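Local coordinates for protein Myo-inositol phosphohydrolase (Mitsuokella multacida, PDB 4WU3) that probably removes phosphate groups from myo-inositol hexakisphosphate (phytate) as a PTP-like phytase, and binds inositol-(1,3,4,5)-tetrakisphosphate in this structure, at residues A[49-54]-A[133-138]; A[375-380]-A[567-572]. The protein carries 2 engineered substitutions. All coordinates share one frame; numbering follows the deposited sequence.

Two ways of tying distant parts of a chain together are illustrated here, one in each of the two phytase-like halves of the protein. Contact 1 pairs strand 49-54 with strand 132-137 in an antiparallel sheet of the N-terminal half. Contact 2 sets the loop between strand 357-358 and helix 385-388 against helix 564-573 in the C-terminal half. Contact 1 closes before contact 2 opens, and they share no strand or helix. Their centres are about 38 Å apart and their nearest atoms about 23 Å, so each half is held by its own contact. The side chain of Phe137 is about 10 Å, and that of Tyr572 about 11 Å, from a bound inositol tetrakisphosphate.

Contact 1: residues A[49-54]-A[133-138]; sequences ALKIDR and AVSWFA
Leu50 and Trp136 show how an antiparallel strand pair can be built from unlike faces. With its CG anti to the backbone N (chi1 176°), Leu50 brings CD1 over the indole face, 3.8 Å from the centroid of the six-membered ring, in a CH-pi contact. The same methyl also meets Val134, 3.8 Å from its CB, giving this face an apolar surface.

The face of Lys51 and Ser135 carries the polar network, beside Phe137. Ser135 OG donates to the syn lone pair of Asp53 OD1 at 2.6 Å. Lys51 bends at chi2 (86°), carrying its aliphatic part past Phe137 CB and NZ to within 2.8 Å of Asp53 OD1, a salt bridge. One carboxylate oxygen is thus gripped twice, while OD2 pairs with Arg122, an arrangement likely to stabilise the negative charge. The ammonium also makes a cation-pi contact with Phe174.

Beyond Ile52 the register slips by one. Asp53 N and Arg54 N both donate to Ala133 O, at 2.6 and 3.2 Å, from the same face of its carbonyl plane. Two residues facing one make this a classic beta bulge in an antiparallel strand pair, where the first strand turns a corner at Asp53.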
ATOM      1  N   ALA A  49      -0.902 -22.341  -9.108  1.00 15.30           N
ATOM      2  CA  ALA A  49      -0.283 -23.653  -8.982  1.00 14.23           C
ATOM      3  C   ALA A  49      -0.692 -24.365  -7.706  1.00 13.45           C
ATOM      4  O   ALA A  49      -0.656 -23.791  -6.615  1.00 12.32           O
ATOM      5  CB  ALA A  49       1.224 -23.525  -9.057  1.00 13.75           C
ATOM      6  N   LEU A  50      -1.090 -25.625  -7.842  1.00 12.85           N
ATOM      7  CA  LEU A  50      -1.410 -26.428  -6.676  1.00 11.68           C
ATOM      8  C   LEU A  50      -0.089 -26.870  -6.117  1.00 11.13           C
ATOM      9  O   LEU A  50       0.695 -27.480  -6.828  1.00 10.87           O
ATOM     10  CB  LEU A  50      -2.271 -27.633  -7.046  1.00 12.00           C
ATOM     11  CG  LEU A  50      -2.607 -28.629  -5.923  1.00 12.26           C
ATOM     12  CD1 LEU A  50      -3.261 -27.938  -4.735  1.00 12.73           C
ATOM     13  CD2 LEU A  50      -3.517 -29.734  -6.438  1.00 12.72           C
ATOM     14  N   LYS A  51       0.171 -26.554  -4.852  1.00 10.95           N
ATOM     15  CA  LYS A  51       1.437 -26.932  -4.248  1.00 10.91           C
ATOM     16  C   LYS A  51       1.280 -27.401  -2.813  1.00 11.32           C
ATOM     17  O   LYS A  51       0.232 -27.219  -2.186  1.00 11.45           O
ATOM     18  CB  LYS A  51       2.446 -25.784  -4.329  1.00 10.78           C
ATOM     19  CG  LYS A  51       1.995 -24.506  -3.650  1.00 11.44           C
ATOM     20  CD  LYS A  51       2.315 -24.489  -2.168  1.00 11.33           C
ATOM     21  CE  LYS A  51       2.403 -23.044  -1.686  1.00 11.85           C
ATOM     22  NZ  LYS A  51       2.604 -22.929  -0.222  1.00 11.22           N
ATOM     23  N   ILE A  52       2.349 -28.010  -2.314  1.00 11.02           N
ATOM     24  CA  ILE A  52       2.393 -28.558  -0.975  1.00 10.74           C
ATOM     25  C   ILE A  52       2.708 -27.461   0.047  1.00 10.69           C
ATOM     26  O   ILE A  52       3.691 -26.744  -0.088  1.00 11.25           O
ATOM     27  CB  ILE A  52       3.440 -29.691  -0.911  1.00 11.43           C
ATOM     28  CG1 ILE A  52       2.991 -30.870  -1.786  1.00 11.92           C
ATOM     29  CG2 ILE A  52       3.673 -30.156   0.517  1.00 11.82           C
ATOM     30  CD1 ILE A  52       4.048 -31.935  -2.003  1.00 12.64           C
ATOM     31  N   ASP A  53       1.848 -27.323   1.053  1.00 10.31           N
ATOM     32  CA  ASP A  53       2.061 -26.374   2.135  1.00 10.68           C
ATOM     33  C   ASP A  53       2.870 -27.044   3.245  1.00 12.44           C
ATOM     34  O   ASP A  53       3.902 -26.527   3.685  1.00 12.25           O
ATOM     35  CB  ASP A  53       0.717 -25.911   2.725  1.00 10.79           C
ATOM     36  CG  ASP A  53      -0.096 -25.036   1.778  1.00 10.08           C
ATOM     37  OD1 ASP A  53       0.477 -24.388   0.883  1.00  9.32           O
ATOM     38  OD2 ASP A  53      -1.332 -24.987   1.956  1.00 10.61           O
ATOM     39  N   ARG A  54       2.365 -28.193   3.706  1.00 13.52           N
ATOM     40  CA  ARG A  54       2.993 -28.964   4.776  1.00 12.44           C
ATOM     41  C   ARG A  54       2.958 -30.461   4.474  1.00 11.87           C
ATOM     42  O   ARG A  54       1.890 -31.059   4.354  1.00  9.45           O
ATOM     43  CB  ARG A  54       2.280 -28.733   6.113  1.00 12.92           C
ATOM     44  CG  ARG A  54       2.143 -27.276   6.542  1.00 13.10           C
ATOM     45  CD  ARG A  54       3.493 -26.626   6.753  1.00 12.21           C
ATOM     46  NE  ARG A  54       4.155 -27.192   7.918  1.00 12.90           N
ATOM     47  CZ  ARG A  54       5.373 -26.862   8.322  1.00 12.65           C
ATOM     48  NH1 ARG A  54       6.079 -25.960   7.665  1.00 12.34           N
ATOM     49  NH2 ARG A  54       5.880 -27.432   9.400  1.00 15.22           N
ATOM     50  N   ALA A 133      -1.012 -30.943   3.610  1.00  8.68           N
ATOM     51  CA  ALA A 133      -1.667 -29.669   3.356  1.00  8.97           C
ATOM     52  C   ALA A 133      -1.212 -29.120   2.028  1.00  8.62           C
ATOM     53  O   ALA A 133      -0.017 -29.037   1.747  1.00  7.55           O
ATOM     54  CB  ALA A 133      -1.383 -28.668   4.465  1.00  9.39           C
ATOM     55  N   VAL A 134      -2.187 -28.734   1.219  1.00  9.13           N
ATOM     56  CA  VAL A 134      -1.922 -28.153  -0.091  1.00 10.11           C
ATOM     57  C   VAL A 134      -2.704 -26.860  -0.266  1.00  9.97           C
ATOM     58  O   VAL A 134      -3.696 -26.619   0.426  1.00  9.37           O
ATOM     59  CB  VAL A 134      -2.332 -29.122  -1.206  1.00  9.70           C
ATOM     60  CG1 VAL A 134      -1.617 -30.447  -1.028  1.00  9.45           C
ATOM     61  CG2 VAL A 134      -3.840 -29.314  -1.200  1.00  9.65           C
ATOM     62  N   SER A 135      -2.265 -26.028  -1.199  1.00 10.55           N
ATOM     63  CA  SER A 135      -2.969 -24.779  -1.470  1.00 11.23           C
ATOM     64  C   SER A 135      -2.734 -24.351  -2.900  1.00 10.02           C
ATOM     65  O   SER A 135      -1.812 -24.813  -3.539  1.00 11.00           O
ATOM     66  CB  SER A 135      -2.505 -23.666  -0.516  1.00 12.08           C
ATOM     67  OG  SER A 135      -1.176 -23.265  -0.803  1.00 13.00           O
ATOM     68  N   TRP A 136      -3.586 -23.459  -3.385  1.00  9.72           N
ATOM     69  CA  TRP A 136      -3.446 -22.908  -4.712  1.00  9.39           C
ATOM     70  C   TRP A 136      -2.688 -21.590  -4.639  1.00  9.95           C
ATOM     71  O   TRP A 136      -3.168 -20.592  -4.082  1.00  8.58           O
ATOM     72  CB  TRP A 136      -4.822 -22.751  -5.377  1.00  9.20           C
ATOM     73  CG  TRP A 136      -5.332 -24.050  -5.873  1.00  8.85           C
ATOM     74  CD1 TRP A 136      -5.222 -24.544  -7.141  1.00  9.47           C
ATOM     75  CD2 TRP A 136      -5.996 -25.056  -5.105  1.00  9.26           C
ATOM     76  NE1 TRP A 136      -5.794 -25.791  -7.212  1.00  9.35           N
ATOM     77  CE2 TRP A 136      -6.271 -26.127  -5.973  1.00  9.18           C
ATOM     78  CE3 TRP A 136      -6.390 -25.152  -3.768  1.00  9.24           C
ATOM     79  CZ2 TRP A 136      -6.925 -27.274  -5.550  1.00  9.71           C
ATOM     80  CZ3 TRP A 136      -7.031 -26.292  -3.350  1.00  9.35           C
ATOM     81  CH2 TRP A 136      -7.299 -27.340  -4.241  1.00  9.38           C
ATOM     82  N   PHE A 137      -1.486 -21.606  -5.202  1.00 10.56           N
ATOM     83  CA  PHE A 137      -0.579 -20.478  -5.090  1.00 11.46           C
ATOM     84  C   PHE A 137      -0.446 -19.679  -6.387  1.00 10.96           C
ATOM     85  O   PHE A 137      -0.182 -20.230  -7.451  1.00 11.31           O
ATOM     86  CB  PHE A 137       0.797 -20.977  -4.650  1.00 11.54           C
ATOM     87  CG  PHE A 137       1.814 -19.889  -4.504  1.00 11.59           C
ATOM     88  CD1 PHE A 137       1.966 -19.221  -3.317  1.00 11.69           C
ATOM     89  CD2 PHE A 137       2.616 -19.542  -5.565  1.00 11.04           C
ATOM     90  CE1 PHE A 137       2.909 -18.214  -3.191  1.00 12.39           C
ATOM     91  CE2 PHE A 137       3.556 -18.542  -5.444  1.00 11.72           C
ATOM     92  CZ  PHE A 137       3.700 -17.873  -4.261  1.00 12.05           C
ATOM     93  N   ALA A 138      -0.643 -18.372  -6.276  1.00 11.29           N
ATOM     94  CA  ALA A 138      -0.265 -17.420  -7.316  1.00 12.29           C
ATOM     95  C   ALA A 138       0.829 -16.498  -6.759  1.00 14.15           C
ATOM     96  O   ALA A 138       1.091 -16.498  -5.552  1.00 13.84           O
ATOM     97  CB  ALA A 138      -1.474 -16.600  -7.747  1.00 11.48           C
TER

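Contact 2: residues A[375-380]-A[567-572]; sequences GFTPTP and ILSRQY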
ATOM      1  N   GLY A 375     -22.545 -26.732 -23.572  1.00 21.46           N
ATOM      2  CA  GLY A 375     -23.797 -27.412 -23.905  1.00 23.05           C
ATOM      3  C   GLY A 375     -24.613 -26.713 -24.983  1.00 24.40           C
ATOM      4  O   GLY A 375     -25.688 -27.178 -25.356  1.00 27.24           O
ATOM      5  N   PHE A 376     -24.124 -25.586 -25.482  1.00 21.26           N
ATOM      6  CA  PHE A 376     -24.924 -24.808 -26.419  1.00 19.63           C
ATOM      7  C   PHE A 376     -25.147 -25.521 -27.743  1.00 21.33           C
ATOM      8  O   PHE A 376     -24.199 -25.953 -28.402  1.00 20.08           O
ATOM      9  CB  PHE A 376     -24.308 -23.442 -26.715  1.00 17.69           C
ATOM     10  CG  PHE A 376     -24.994 -22.724 -27.846  1.00 16.75           C
ATOM     11  CD1 PHE A 376     -26.246 -22.168 -27.665  1.00 15.37           C
ATOM     12  CD2 PHE A 376     -24.408 -22.659 -29.102  1.00 17.04           C
ATOM     13  CE1 PHE A 376     -26.895 -21.534 -28.703  1.00 15.97           C
ATOM     14  CE2 PHE A 376     -25.051 -22.022 -30.148  1.00 17.34           C
ATOM     15  CZ  PHE A 376     -26.299 -21.458 -29.948  1.00 16.76           C
ATOM     16  N   THR A 377     -26.410 -25.618 -28.134  1.00 20.87           N
ATOM     17  CA  THR A 377     -26.752 -26.079 -29.465  1.00 22.01           C
ATOM     18  C   THR A 377     -27.712 -25.114 -30.136  1.00 21.30           C
ATOM     19  O   THR A 377     -28.586 -24.546 -29.490  1.00 24.68           O
ATOM     20  CB  THR A 377     -27.385 -27.480 -29.463  1.00 21.92           C
ATOM     21  OG1 THR A 377     -27.826 -27.777 -30.788  1.00 25.04           O
ATOM     22  CG2 THR A 377     -28.572 -27.555 -28.518  1.00 21.68           C
ATOM     23  N   PRO A 378     -27.546 -24.918 -31.445  1.00 24.67           N
ATOM     24  CA  PRO A 378     -28.466 -24.057 -32.185  1.00 24.14           C
ATOM     25  C   PRO A 378     -29.824 -24.724 -32.434  1.00 23.98           C
ATOM     26  O   PRO A 378     -30.774 -24.052 -32.840  1.00 23.34           O
ATOM     27  CB  PRO A 378     -27.723 -23.783 -33.498  1.00 24.21           C
ATOM     28  CG  PRO A 378     -26.734 -24.895 -33.639  1.00 24.64           C
ATOM     29  CD  PRO A 378     -26.437 -25.426 -32.270  1.00 23.68           C
ATOM     30  N   THR A 379     -29.923 -26.020 -32.150  1.00 22.34           N
ATOM     31  CA  THR A 379     -31.131 -26.780 -32.469  1.00 26.28           C
ATOM     32  C   THR A 379     -31.616 -27.625 -31.290  1.00 24.30           C
ATOM     33  O   THR A 379     -31.697 -28.848 -31.387  1.00 21.61           O
ATOM     34  CB  THR A 379     -30.896 -27.714 -33.681  1.00 30.18           C
ATOM     35  OG1 THR A 379     -29.866 -28.668 -33.375  1.00 28.93           O
ATOM     36  CG2 THR A 379     -30.481 -26.912 -34.901  1.00 30.73           C
ATOM     37  N   PRO A 380     -31.944 -26.973 -30.166  1.00 22.37           N
ATOM     38  CA  PRO A 380     -32.427 -27.705 -29.004  1.00 21.13           C
ATOM     39  C   PRO A 380     -33.867 -28.132 -29.207  1.00 20.53           C
ATOM     40  O   PRO A 380     -34.566 -27.564 -30.042  1.00 17.96           O
ATOM     41  CB  PRO A 380     -32.344 -26.672 -27.887  1.00 19.13           C
ATOM     42  CG  PRO A 380     -32.602 -25.385 -28.584  1.00 20.92           C
ATOM     43  CD  PRO A 380     -31.998 -25.519 -29.960  1.00 21.73           C
ATOM     44  N   ILE A 567     -32.048 -26.861 -22.507  1.00 13.83           N
ATOM     45  CA  ILE A 567     -32.734 -25.838 -21.719  1.00 12.62           C
ATOM     46  C   ILE A 567     -32.025 -24.486 -21.891  1.00 12.72           C
ATOM     47  O   ILE A 567     -32.634 -23.490 -22.291  1.00 11.29           O
ATOM     48  CB  ILE A 567     -32.737 -26.199 -20.225  1.00 11.98           C
ATOM     49  CG1 ILE A 567     -33.544 -27.476 -19.968  1.00 12.27           C
ATOM     50  CG2 ILE A 567     -33.273 -25.044 -19.399  1.00 11.46           C
ATOM     51  CD1 ILE A 567     -35.046 -27.301 -20.058  1.00 13.44           C
ATOM     52  N   LEU A 568     -30.734 -24.451 -21.588  1.00 11.75           N
ATOM     53  CA  LEU A 568     -29.990 -23.194 -21.652  1.00 11.48           C
ATOM     54  C   LEU A 568     -29.989 -22.639 -23.068  1.00 11.44           C
ATOM     55  O   LEU A 568     -30.119 -21.431 -23.291  1.00 10.35           O
ATOM     56  CB  LEU A 568     -28.560 -23.388 -21.141  1.00 11.21           C
ATOM     57  CG  LEU A 568     -28.486 -23.813 -19.673  1.00 11.21           C
ATOM     58  CD1 LEU A 568     -27.056 -23.754 -19.166  1.00 11.46           C
ATOM     59  CD2 LEU A 568     -29.390 -22.965 -18.786  1.00 11.12           C
ATOM     60  N   SER A 569     -29.861 -23.531 -24.035  1.00 11.45           N
ATOM     61  CA  SER A 569     -29.843 -23.124 -25.427  1.00 11.41           C
ATOM     62  C   SER A 569     -31.183 -22.521 -25.874  1.00 11.63           C
ATOM     63  O   SER A 569     -31.219 -21.451 -26.476  1.00 11.32           O
ATOM     64  CB  SER A 569     -29.446 -24.309 -26.303  1.00 13.06           C
ATOM     65  OG  SER A 569     -28.135 -24.756 -25.968  1.00 12.43           O
ATOM     66  N   ARG A 570     -32.296 -23.168 -25.564  1.00 10.56           N
ATOM     67  CA  ARG A 570     -33.557 -22.611 -26.004  1.00 10.17           C
ATOM     68  C   ARG A 570     -33.919 -21.332 -25.247  1.00 10.59           C
ATOM     69  O   ARG A 570     -34.438 -20.388 -25.852  1.00  9.87           O
ATOM     70  CB  ARG A 570     -34.679 -23.643 -25.942  1.00 11.18           C
ATOM     71  CG  ARG A 570     -35.092 -24.099 -24.558  1.00 11.20           C
ATOM     72  CD  ARG A 570     -35.745 -25.460 -24.682  1.00 11.52           C
ATOM     73  NE  ARG A 570     -36.635 -25.761 -23.575  1.00 11.02           N
ATOM     74  CZ  ARG A 570     -37.394 -26.843 -23.524  1.00 10.68           C
ATOM     75  NH1 ARG A 570     -38.178 -27.058 -22.500  1.00 11.46           N
ATOM     76  NH2 ARG A 570     -37.380 -27.718 -24.500  1.00 10.40           N
ATOM     77  N   GLN A 571     -33.620 -21.265 -23.948  1.00 10.98           N
ATOM     78  CA  GLN A 571     -33.852 -20.017 -23.199  1.00 10.60           C
ATOM     79  C   GLN A 571     -33.007 -18.865 -23.783  1.00 10.42           C
ATOM     80  O   GLN A 571     -33.445 -17.708 -23.804  1.00 10.39           O
ATOM     81  CB  GLN A 571     -33.588 -20.197 -21.700  1.00 10.86           C
ATOM     82  CG  GLN A 571     -34.586 -21.097 -20.978  1.00 10.90           C
ATOM     83  CD  GLN A 571     -36.031 -20.707 -21.226  1.00 12.09           C
ATOM     84  OE1 GLN A 571     -36.365 -19.528 -21.367  1.00 12.92           O
ATOM     85  NE2 GLN A 571     -36.896 -21.701 -21.284  1.00 13.13           N
ATOM     86  N   TYR A 572     -31.809 -19.186 -24.262  1.00 10.03           N
ATOM     87  CA  TYR A 572     -30.983 -18.208 -24.957  1.00 11.31           C
ATOM     88  C   TYR A 572     -31.622 -17.861 -26.291  1.00 11.87           C
ATOM     89  O   TYR A 572     -31.811 -16.680 -26.616  1.00 10.25           O
ATOM     90  CB  TYR A 572     -29.550 -18.724 -25.182  1.00 12.76           C
ATOM     91  CG  TYR A 572     -28.736 -17.850 -26.117  1.00 13.04           C
ATOM     92  CD1 TYR A 572     -28.185 -16.667 -25.676  1.00 13.69           C
ATOM     93  CD2 TYR A 572     -28.542 -18.202 -27.444  1.00 14.96           C
ATOM     94  CE1 TYR A 572     -27.458 -15.853 -26.521  1.00 14.86           C
ATOM     95  CE2 TYR A 572     -27.805 -17.399 -28.300  1.00 15.47           C
ATOM     96  CZ  TYR A 572     -27.265 -16.219 -27.829  1.00 16.11           C
ATOM     97  OH  TYR A 572     -26.521 -15.396 -28.659  1.00 17.15           O
TER
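Thr377 and Ser569 join an ST turn to a helix, a compact example of a loop fastened by a backbone N-H to a helical side chain. The hydrogen bond runs from Thr377 N to Ser569 OG, 2.9 Å long with an angle of 164° at the hydrogen. Ser569 OG is also bonded to Gly565 O, one turn earlier in helix 564-573, so the hydroxyl links loop and helix backbones. Within the loop, Thr377 OG1, swung anti to its own nitrogen (chi1 173°), accepts from Thr379 N at 3.1 Å and closes the turn. A valine in place of Thr377 would probably leave Thr379 N without this acceptor and the turn freer to open. The guanidinium of Arg570 reaches on to Asp555 in a salt bridge and to the carbonyl oxygens of Thr381 and Lys383.

The apolar contacts flank the Thr377-Ser569 bond. The rings of Phe376 and Tyr572 meet obliquely with their planes perpendicular, CE1 of Phe376 lying 3.9 Å from CD2 of Tyr572, whose hydroxyl bonds to Asn368 N. Thr377 CG2 comes within 4.0 Å of Ser569 CB. Farther along the loop, Pro380 touches the helix through CB and CG, and Arg570 CB sits 3.8 Å from Pro380 CG.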